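Local coordinates for M32 carboxypeptidase (Chitinophagaceae bacterium, PDB 7A03), which probably acts as a metal-dependent carboxypeptidase of family M32, trimming residues from the C-terminal ends of peptides, at residues Pro156-Leu161 against Ala168-Leu173; Ala183-Leu188 against Tyr358-Met363; Ser426-Gln431 against Tyr470-Leu475. One frame throughout, in Å; residues are numbered along the deposited sequence. Where two conformers were deposited one is given.

Contact 1: Pro156-Leu161 against Ala168-Leu173; sequences PYNALL and ANVDML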
loop_
_atom_site.group_PDB
_atom_site.type_symbol
_atom_site.label_atom_id
_atom_site.label_comp_id
_atom_site.label_asym_id
_atom_site.label_seq_id
_atom_site.Cartn_x
_atom_site.Cartn_y
_atom_site.Cartn_z
ATOM N N PRO A 156 0.441 16.272 -17.475
ATOM C CA PRO A 156 1.732 15.573 -17.314
ATOM C C PRO A 156 1.788 14.652 -16.116
ATOM O O PRO A 156 2.443 13.601 -16.183
ATOM C CB PRO A 156 2.745 16.717 -17.159
ATOM C CG PRO A 156 1.916 17.956 -16.873
ATOM C CD PRO A 156 0.594 17.737 -17.533
ATOM N N TYR A 157 1.128 15.022 -15.017
ATOM C CA TYR A 157 1.103 14.172 -13.832
ATOM C C TYR A 157 0.558 12.774 -14.134
ATOM O O TYR A 157 0.927 11.819 -13.443
ATOM C CB TYR A 157 0.290 14.894 -12.749
ATOM C CG TYR A 157 0.275 14.274 -11.373
ATOM C CD1 TYR A 157 1.437 13.809 -10.768
ATOM C CD2 TYR A 157 -0.912 14.178 -10.670
ATOM C CE1 TYR A 157 1.399 13.262 -9.498
ATOM C CE2 TYR A 157 -0.955 13.623 -9.414
ATOM C CZ TYR A 157 0.196 13.167 -8.834
ATOM O OH TYR A 157 0.136 12.627 -7.577
ATOM N N ASN A 158 -0.258 12.626 -15.183
ATOM C CA ASN A 158 -0.766 11.309 -15.560
ATOM C C ASN A 158 0.358 10.340 -15.865
ATOM O O ASN A 158 0.196 9.127 -15.686
ATOM C CB ASN A 158 -1.659 11.417 -16.789
ATOM C CG ASN A 158 -2.997 12.037 -16.469
ATOM O OD1 ASN A 158 -3.382 12.119 -15.298
ATOM N ND2 ASN A 158 -3.716 12.473 -17.497
ATOM N N ALA A 159 1.492 10.845 -16.355
ATOM C CA ALA A 159 2.611 9.951 -16.644
ATOM C C ALA A 159 3.137 9.316 -15.367
ATOM O O ALA A 159 3.521 8.136 -15.358
ATOM C CB ALA A 159 3.723 10.702 -17.378
ATOM N N LEU A 160 3.138 10.076 -14.268
ATOM C CA LEU A 160 3.660 9.552 -13.014
ATOM C C LEU A 160 2.609 8.711 -12.293
ATOM O O LEU A 160 2.926 7.630 -11.781
ATOM C CB LEU A 160 4.165 10.708 -12.145
ATOM C CG LEU A 160 5.167 11.637 -12.858
ATOM C CD1 LEU A 160 5.691 12.698 -11.904
ATOM C CD2 LEU A 160 6.322 10.823 -13.399
ATOM N N LEU A 161 1.355 9.178 -12.267
ATOM C CA LEU A 161 0.264 8.365 -11.729
ATOM C C LEU A 161 0.260 6.977 -12.361
ATOM O O LEU A 161 0.222 5.955 -11.658
ATOM C CB LEU A 161 -1.089 9.071 -11.933
ATOM C CG LEU A 161 -1.364 10.345 -11.130
ATOM C CD1 LEU A 161 -2.567 11.065 -11.681
ATOM C CD2 LEU A 161 -1.558 10.029 -9.646
ATOM N N ALA A 168 -4.322 4.964 -13.804
ATOM C CA ALA A 168 -4.715 6.096 -12.971
ATOM C C ALA A 168 -4.469 7.412 -13.701
ATOM O O ALA A 168 -3.492 7.557 -14.446
ATOM C CB ALA A 168 -3.949 6.076 -11.651
ATOM N N ASN A 169 -5.362 8.378 -13.497
ATOM C CA ASN A 169 -5.220 9.655 -14.186
ATOM C C ASN A 169 -5.954 10.746 -13.416
ATOM O O ASN A 169 -6.758 10.478 -12.509
ATOM C CB ASN A 169 -5.704 9.575 -15.645
ATOM C CG ASN A 169 -7.177 9.219 -15.743
ATOM O OD1 ASN A 169 -8.038 10.056 -15.496
ATOM N ND2 ASN A 169 -7.471 7.973 -16.101
ATOM N N VAL A 170 -5.658 11.990 -13.802
ATOM C CA VAL A 170 -6.155 13.164 -13.085
ATOM C C VAL A 170 -7.668 13.279 -13.175
ATOM O O VAL A 170 -8.313 13.704 -12.215
ATOM C CB VAL A 170 -5.413 14.441 -13.535
ATOM C CG1 VAL A 170 -6.216 15.703 -13.221
ATOM C CG2 VAL A 170 -4.060 14.514 -12.866
ATOM N N ASP A 171 -8.270 12.897 -14.303
ATOM C CA ASP A 171 -9.728 12.974 -14.416
ATOM C C ASP A 171 -10.398 12.047 -13.405
ATOM O O ASP A 171 -11.266 12.467 -12.615
ATOM C CB ASP A 171 -10.133 12.594 -15.841
ATOM C CG ASP A 171 -11.612 12.788 -16.104
ATOM O OD1 ASP A 171 -12.044 13.948 -16.271
ATOM O OD2 ASP A 171 -12.340 11.776 -16.150
ATOM N N MET A 172 -9.966 10.781 -13.398
ATOM C CA MET A 172 -10.493 9.772 -12.484
ATOM C C MET A 172 -10.268 10.172 -11.029
ATOM O O MET A 172 -11.184 10.106 -10.196
ATOM C CB MET A 172 -9.802 8.442 -12.800
ATOM C CG MET A 172 -9.878 7.392 -11.715
ATOM S SD MET A 172 -8.560 6.178 -11.928
ATOM C CE MET A 172 -8.999 4.989 -10.659
ATOM N N LEU A 173 -9.049 10.605 -10.702
ATOM C CA LEU A 173 -8.724 10.928 -9.320
ATOM C C LEU A 173 -9.358 12.242 -8.873
ATOM O O LEU A 173 -9.724 12.379 -7.701
ATOM C CB LEU A 173 -7.203 10.931 -9.127
ATOM C CG LEU A 173 -6.577 9.529 -9.143
ATOM C CD1 LEU A 173 -5.063 9.561 -8.967
ATOM C CD2 LEU A 173 -7.197 8.683 -8.055
HETATM O O HOH W 1 -6.620 12.955 -16.973
#
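The amide oxygen of Asn158 accepts a hydrogen bond from the backbone N of Val170, with OD1 and N 2.7 Å apart. The bond is short but bent: the angle at the hydrogen is 147°, and the donor lies tilted somewhat out of the carbonyl plane. Asn158 turns its CG beside its own backbone N (chi1 -73°), which carries the amide across to the start of helix 170-192. The other end of the same amide is held as well, since ND2 donates to a water, 3.0 Å from the water oxygen, that also accepts from Asp171 N, and to the backbone O of Glu153. One asparagine thus serves two first-turn N-H groups, one directly and one through water, and bonds at both ends fix the rotation of its amide. Asn169, the N-cap, takes a third: its OD1 accepts from Met172 N at 2.9 Å along a nearly straight line, although the donor stands above the carbonyl plane. The two asparagine amides are turned 80° against each other. A leucine in place of Asn158 would probably leave Val170 N without its acceptor, and the water on Asp171 N and the carbonyl of Glu153 without the N-H of ND2. Beside these polar bonds, Leu161 CD2 and Leu173 CD1 meet tip to tip at 3.6 Å. Val170 CG2 touches the edge of the Tyr157 ring at CD2, 3.9 Å away, while the phenolic OH of Tyr157 bonds to Glu369. The contact joins consecutive helices, 157-164 and 170-192, across the short connection between them. Helix 129-150 packs on Ala159, helix 358-374 on Tyr157, Val170 and Leu173, and helix 420-439 on Leu161 and Leu173.

Contact 2: Ala183-Leu188 against Tyr358-Met363; sequences ALSPLL and YHFHIM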
loop_
_atom_site.group_PDB
_atom_site.type_symbol
_atom_site.label_atom_id
_atom_site.label_comp_id
_atom_site.label_asym_id
_atom_site.label_seq_id
_atom_site.Cartn_x
_atom_site.Cartn_y
_atom_site.Cartn_z
ATOM N N ALA A 183 -18.239 14.336 0.541
ATOM C CA ALA A 183 -18.956 13.351 1.332
ATOM C C ALA A 183 -18.350 13.151 2.715
ATOM O O ALA A 183 -19.089 13.018 3.690
ATOM C CB ALA A 183 -18.999 12.008 0.596
ATOM N N LEU A 184 -17.023 13.143 2.840
ATOM C CA LEU A 184 -16.422 12.915 4.145
ATOM C C LEU A 184 -16.314 14.179 4.987
ATOM O O LEU A 184 -16.274 14.070 6.217
ATOM C CB LEU A 184 -15.046 12.255 4.018
ATOM C CG LEU A 184 -15.035 10.889 3.325
ATOM C CD1 LEU A 184 -13.621 10.302 3.403
ATOM C CD2 LEU A 184 -16.062 9.904 3.894
ATOM N N SER A 185 -16.254 15.383 4.398
ATOM C CA SER A 185 -16.312 16.568 5.253
ATOM C C SER A 185 -17.590 16.626 6.080
ATOM O O SER A 185 -17.498 16.839 7.302
ATOM C CB SER A 185 -16.052 17.858 4.463
ATOM O OG SER A 185 -14.897 17.737 3.646
ATOM N N PRO A 186 -18.788 16.443 5.510
ATOM C CA PRO A 186 -19.988 16.436 6.365
ATOM C C PRO A 186 -19.966 15.324 7.389
ATOM O O PRO A 186 -20.410 15.514 8.530
ATOM C CB PRO A 186 -21.142 16.259 5.363
ATOM C CG PRO A 186 -20.603 16.672 4.048
ATOM C CD PRO A 186 -19.132 16.319 4.080
ATOM N N LEU A 187 -19.442 14.158 7.005
ATOM C CA LEU A 187 -19.332 13.063 7.958
ATOM C C LEU A 187 -18.425 13.442 9.129
ATOM O O LEU A 187 -18.735 13.137 10.291
ATOM C CB LEU A 187 -18.856 11.804 7.231
ATOM C CG LEU A 187 -18.613 10.558 8.068
ATOM C CD1 LEU A 187 -19.783 10.338 8.967
ATOM C CD2 LEU A 187 -18.383 9.343 7.186
ATOM N N LEU A 188 -17.315 14.140 8.848
ATOM C CA LEU A 188 -16.437 14.596 9.927
ATOM C C LEU A 188 -17.136 15.614 10.822
ATOM O O LEU A 188 -16.949 15.602 12.049
ATOM C CB LEU A 188 -15.136 15.167 9.349
ATOM C CG LEU A 188 -14.166 14.098 8.857
ATOM C CD1 LEU A 188 -12.968 14.692 8.140
ATOM C CD2 LEU A 188 -13.706 13.265 10.033
ATOM N N TYR A 358 -7.701 9.830 7.035
ATOM C CA TYR A 358 -6.567 9.408 6.208
ATOM C C TYR A 358 -6.670 9.958 4.789
ATOM O O TYR A 358 -5.676 10.425 4.209
ATOM C CB TYR A 358 -6.513 7.875 6.149
ATOM C CG TYR A 358 -5.246 7.322 5.518
ATOM C CD1 TYR A 358 -5.151 7.142 4.137
ATOM C CD2 TYR A 358 -4.154 6.985 6.302
ATOM C CE1 TYR A 358 -3.999 6.659 3.556
ATOM C CE2 TYR A 358 -2.995 6.490 5.736
ATOM C CZ TYR A 358 -2.927 6.323 4.365
ATOM O OH TYR A 358 -1.777 5.833 3.782
ATOM N N HIS A 359 -7.875 9.928 4.219
ATOM C CA HIS A 359 -8.023 10.266 2.814
ATOM C C HIS A 359 -7.871 11.754 2.548
ATOM O O HIS A 359 -7.448 12.132 1.450
ATOM C CB HIS A 359 -9.291 9.616 2.268
ATOM C CG HIS A 359 -9.328 8.154 2.576
ATOM N ND1 HIS A 359 -8.474 7.257 1.966
ATOM C CD2 HIS A 359 -10.024 7.447 3.499
ATOM C CE1 HIS A 359 -8.670 6.053 2.476
ATOM N NE2 HIS A 359 -9.609 6.138 3.404
ATOM N N PHE A 360 -8.088 12.601 3.558
ATOM C CA PHE A 360 -7.728 14.002 3.370
ATOM C C PHE A 360 -6.218 14.169 3.257
ATOM O O PHE A 360 -5.737 14.909 2.384
ATOM C CB PHE A 360 -8.325 14.866 4.470
ATOM C CG PHE A 360 -9.813 15.030 4.345
ATOM C CD1 PHE A 360 -10.671 14.071 4.860
ATOM C CD2 PHE A 360 -10.347 16.101 3.652
ATOM C CE1 PHE A 360 -12.045 14.208 4.719
ATOM C CE2 PHE A 360 -11.708 16.239 3.511
ATOM C CZ PHE A 360 -12.552 15.294 4.041
ATOM N N HIS A 361 -5.462 13.444 4.091
ATOM C CA HIS A 361 -4.006 13.440 3.949
ATOM C C HIS A 361 -3.628 13.091 2.515
ATOM O O HIS A 361 -2.828 13.791 1.871
ATOM C CB HIS A 361 -3.384 12.434 4.923
ATOM C CG HIS A 361 -3.556 12.782 6.374
ATOM N ND1 HIS A 361 -2.651 13.557 7.078
ATOM C CD2 HIS A 361 -4.506 12.415 7.265
ATOM C CE1 HIS A 361 -3.059 13.677 8.330
ATOM N NE2 HIS A 361 -4.183 12.995 8.469
ATOM N N ILE A 362 -4.275 12.060 1.960
ATOM C CA ILE A 362 -3.884 11.654 0.615
ATOM C C ILE A 362 -4.300 12.726 -0.368
ATOM O O ILE A 362 -3.540 13.088 -1.283
ATOM C CB ILE A 362 -4.471 10.276 0.263
ATOM C CG1 ILE A 362 -3.947 9.199 1.213
ATOM C CG2 ILE A 362 -4.161 9.899 -1.179
ATOM C CD1 ILE A 362 -2.456 8.901 1.054
ATOM N N MET A 363 -5.492 13.288 -0.176
ATOM C CA MET A 363 -5.978 14.286 -1.115
ATOM C C MET A 363 -5.033 15.475 -1.160
ATOM O O MET A 363 -4.704 15.979 -2.247
ATOM C CB MET A 363 -7.381 14.724 -0.718
ATOM C CG MET A 363 -8.073 15.583 -1.753
ATOM S SD MET A 363 -9.656 16.140 -1.127
ATOM C CE MET A 363 -9.124 17.322 0.106
#
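Phe360 points its ring end-on at helix 183-188, and three side chains of that helix receive its far rim. Its CG lies anti to the carbonyl carbon (chi1 -72°), which sends the ring outward from helix 358-363 so that CE1, CZ and CE2 lead. Ser185 meets this rim near the ring plane, with OG 3.4 Å from CZ; the backbone N of the same residue also lies in plane at the edge, 3.7 Å from CZ. This is van der Waals packing, because the polar end of Ser185 is engaged elsewhere, hydrogen-bonded to the carbonyl of Lys181 one turn earlier in its own helix. The two leucines approach the ring obliquely. Leu184 uses its CB, 3.6 Å from Phe360 CE1, whereas Leu188 uses a branch end, CD1, at the same 3.6 Å from CE1. Leu188 and Phe360 extend from opposite directions, and the leucine CD1 also comes within 4.1 Å of Phe360 CD1. CE1 is therefore shared by residues one helical turn apart, Leu184 and Leu188, while Ser185 takes the neighbouring corner. The segment axes approach to 11.3 Å and their directions differ by 139°, so the backbones stay well separated and the phenylalanine spans the gap. A kink in helix 183-188 accompanies Pro186, which has no N-H to give to the preceding turn. Around the contact, Phe360 also packs on Tyr393 and Leu394 of helix 382-394, and Leu184 on Phe486 and Leu490 of helix 486-497. Such a large aromatic residue inserted among side chains of a helix running obliquely antiparallel is ordinary apolar helix-helix packing, in keeping with the predominantly helical fold of this M32 carboxypeptidase.

Contact 3: Ser426-Gln431 against Tyr470-Leu475; sequences SFYAAQ and YTSNEL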
loop_
_atom_site.group_PDB
_atom_site.type_symbol
_atom_site.label_atom_id
_atom_site.label_comp_id
_atom_site.label_asym_id
_atom_site.label_seq_id
_atom_site.Cartn_x
_atom_site.Cartn_y
_atom_site.Cartn_z
ATOM N N SER A 426 -8.007 1.559 -0.181
ATOM C CA SER A 426 -9.122 1.578 0.763
ATOM C C SER A 426 -10.453 1.501 0.036
ATOM O O SER A 426 -11.383 0.795 0.475
ATOM C CB SER A 426 -9.045 2.854 1.599
ATOM O OG SER A 426 -7.868 2.885 2.392
ATOM N N PHE A 427 -10.561 2.205 -1.097
ATOM C CA PHE A 427 -11.855 2.267 -1.756
ATOM C C PHE A 427 -12.144 0.950 -2.455
ATOM O O PHE A 427 -13.277 0.440 -2.389
ATOM C CB PHE A 427 -11.934 3.485 -2.684
ATOM C CG PHE A 427 -11.613 4.790 -1.995
ATOM C CD1 PHE A 427 -11.780 4.939 -0.624
ATOM C CD2 PHE A 427 -11.119 5.869 -2.720
ATOM C CE1 PHE A 427 -11.462 6.137 0.018
ATOM C CE2 PHE A 427 -10.804 7.073 -2.080
ATOM C CZ PHE A 427 -10.974 7.203 -0.714
ATOM N N TYR A 428 -11.098 0.318 -3.016
ATOM C CA TYR A 428 -11.301 -1.013 -3.575
ATOM C C TYR A 428 -11.681 -1.985 -2.474
ATOM O O TYR A 428 -12.562 -2.840 -2.665
ATOM C CB TYR A 428 -10.042 -1.524 -4.280
ATOM C CG TYR A 428 -9.752 -0.973 -5.662
ATOM C CD1 TYR A 428 -10.659 -1.113 -6.694
ATOM C CD2 TYR A 428 -8.543 -0.347 -5.928
ATOM C CE1 TYR A 428 -10.369 -0.627 -7.967
ATOM C CE2 TYR A 428 -8.250 0.146 -7.182
ATOM C CZ TYR A 428 -9.161 -0.001 -8.191
ATOM O OH TYR A 428 -8.877 0.493 -9.448
ATOM N N ALA A 429 -11.078 -1.824 -1.286
ATOM C CA ALA A 429 -11.382 -2.766 -0.220
ATOM C C ALA A 429 -12.866 -2.733 0.099
ATOM O O ALA A 429 -13.520 -3.790 0.184
ATOM C CB ALA A 429 -10.525 -2.463 1.012
ATOM N N ALA A 430 -13.437 -1.521 0.159
ATOM C CA ALA A 430 -14.841 -1.418 0.519
ATOM C C ALA A 430 -15.709 -1.995 -0.583
ATOM O O ALA A 430 -16.646 -2.772 -0.312
ATOM C CB ALA A 430 -15.197 0.047 0.784
ATOM N N GLN A 431 -15.338 -1.714 -1.834
ATOM C CA GLN A 431 -16.151 -2.207 -2.931
ATOM C C GLN A 431 -16.061 -3.719 -2.993
ATOM O O GLN A 431 -17.076 -4.401 -3.209
ATOM C CB GLN A 431 -15.698 -1.555 -4.240
ATOM C CG GLN A 431 -16.521 -1.920 -5.462
ATOM C CD GLN A 431 -16.480 -0.834 -6.524
ATOM O OE1 GLN A 431 -16.075 0.304 -6.246
ATOM N NE2 GLN A 431 -16.904 -1.167 -7.744
ATOM N N TYR A 470 -5.508 -9.062 -15.300
ATOM C CA TYR A 470 -6.460 -7.966 -15.405
ATOM C C TYR A 470 -5.867 -6.701 -14.796
ATOM O O TYR A 470 -5.204 -6.745 -13.754
ATOM C CB TYR A 470 -7.746 -8.307 -14.651
ATOM C CG TYR A 470 -8.433 -9.581 -15.090
ATOM C CD1 TYR A 470 -9.197 -9.618 -16.254
ATOM C CD2 TYR A 470 -8.344 -10.737 -14.327
ATOM C CE1 TYR A 470 -9.839 -10.781 -16.647
ATOM C CE2 TYR A 470 -8.975 -11.904 -14.717
ATOM C CZ TYR A 470 -9.729 -11.919 -15.877
ATOM O OH TYR A 470 -10.361 -13.081 -16.265
ATOM N N THR A 471 -6.132 -5.559 -15.427
ATOM C CA THR A 471 -5.820 -4.308 -14.758
ATOM C C THR A 471 -6.764 -4.121 -13.571
ATOM O O THR A 471 -7.749 -4.845 -13.405
ATOM C CB THR A 471 -5.990 -3.118 -15.704
ATOM O OG1 THR A 471 -7.388 -2.845 -15.884
ATOM C CG2 THR A 471 -5.352 -3.391 -17.062
ATOM N N SER A 472 -6.445 -3.136 -12.725
ATOM C CA SER A 472 -7.272 -2.898 -11.549
ATOM C C SER A 472 -8.714 -2.618 -11.956
ATOM O O SER A 472 -9.654 -3.120 -11.325
ATOM C CB SER A 472 -6.698 -1.755 -10.709
ATOM O OG SER A 472 -6.149 -0.743 -11.534
ATOM N N ASN A 473 -8.900 -1.860 -13.046
ATOM C CA ASN A 473 -10.241 -1.545 -13.532
ATOM C C ASN A 473 -10.954 -2.791 -14.036
ATOM O O ASN A 473 -12.119 -3.031 -13.699
ATOM C CB ASN A 473 -10.168 -0.503 -14.646
ATOM C CG ASN A 473 -11.510 -0.305 -15.339
ATOM O OD1 ASN A 473 -11.612 -0.390 -16.566
ATOM N ND2 ASN A 473 -12.552 -0.049 -14.547
ATOM N N GLU A 474 -10.280 -3.575 -14.882
ATOM C CA GLU A 474 -10.897 -4.791 -15.398
ATOM C C GLU A 474 -11.235 -5.743 -14.269
ATOM O O GLU A 474 -12.287 -6.388 -14.288
ATOM C CB GLU A 474 -9.960 -5.474 -16.395
ATOM C CG GLU A 474 -9.674 -4.632 -17.630
ATOM C CD GLU A 474 -8.580 -5.230 -18.493
ATOM O OE1 GLU A 474 -7.844 -6.111 -17.998
ATOM O OE2 GLU A 474 -8.457 -4.829 -19.672
ATOM N N LEU A 475 -10.349 -5.842 -13.270
ATOM C CA LEU A 475 -10.604 -6.724 -12.141
ATOM C C LEU A 475 -11.847 -6.277 -11.382
ATOM O O LEU A 475 -12.728 -7.082 -11.070
ATOM C CB LEU A 475 -9.380 -6.735 -11.226
ATOM C CG LEU A 475 -9.312 -7.856 -10.204
ATOM C CD1 LEU A 475 -9.439 -9.217 -10.862
ATOM C CD2 LEU A 475 -8.006 -7.747 -9.413
HETATM O O HOH W 2 -6.375 1.631 -9.687
#
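Direct packing joins Tyr428 and Ser472 at a single place: the phenolic OH lies 3.4 Å from Ser472 CB, and CZ of the same ring is 3.9 Å from that carbon. The methylene approaches the ring obliquely. Tyr428 has CG anti to its carbonyl carbon (chi1 -78°), and the long ring carries the hydroxyl across to the other helix although the CA atoms of Tyr428 and Ser472 are 9.1 Å apart.

The polar link is indirect. Water 2 lies 2.8 Å from Tyr428 OH, in the ring plane at its edge, and 3.0 Å from Ser472 OG, bridging two hydroxyls that are themselves 3.6 Å apart. Ser472 OG has a further, weak hydrogen bond to Glu165.

Helix 472-480 opens with a capping box. Thr471 OG1 accepts from Glu474 N at 3.1 Å in an almost straight bond (176°), and Glu474 OE1 receives the N-H of Thr471 in return (160°), from above the carboxylate plane. These reciprocal bonds satisfy an N-H of the first turn and tie the Glu474 side chain back over the helix start.

Side-chain packing places Tyr428 between helices: Ser298 of helix 293-307 and Cys476 of helix 472-480 touch its side chain, as does Leu484. Farther along helix 420-439, Gln431 bonds through its amide to Thr480, Pro483 and Gln485.

Overall arrangement
Contacts 1 and 2 share helix 170-192, the first at its N-terminal start and the second farther along, with their centres 20 Å apart. Contacts 1 and 3 are both buried, contact 2 partly so. Contact 1 combines direct and water-mediated polar bonds with leucine packing; contact 2 has no hydrogen bond across it. Contact 3, at about 13 Å between its centre and that of the chain, lies nearer the centre of the chain than the other two at 18 Å, yet it buries just 89 Å² against 299 and 197 Å². Helix starts in contacts 1 and 3 are both capped by side chains. Contacts 2 and 3 touch where His359 packs on Ser426 and Phe427, linking helices 358-374 and 420-439.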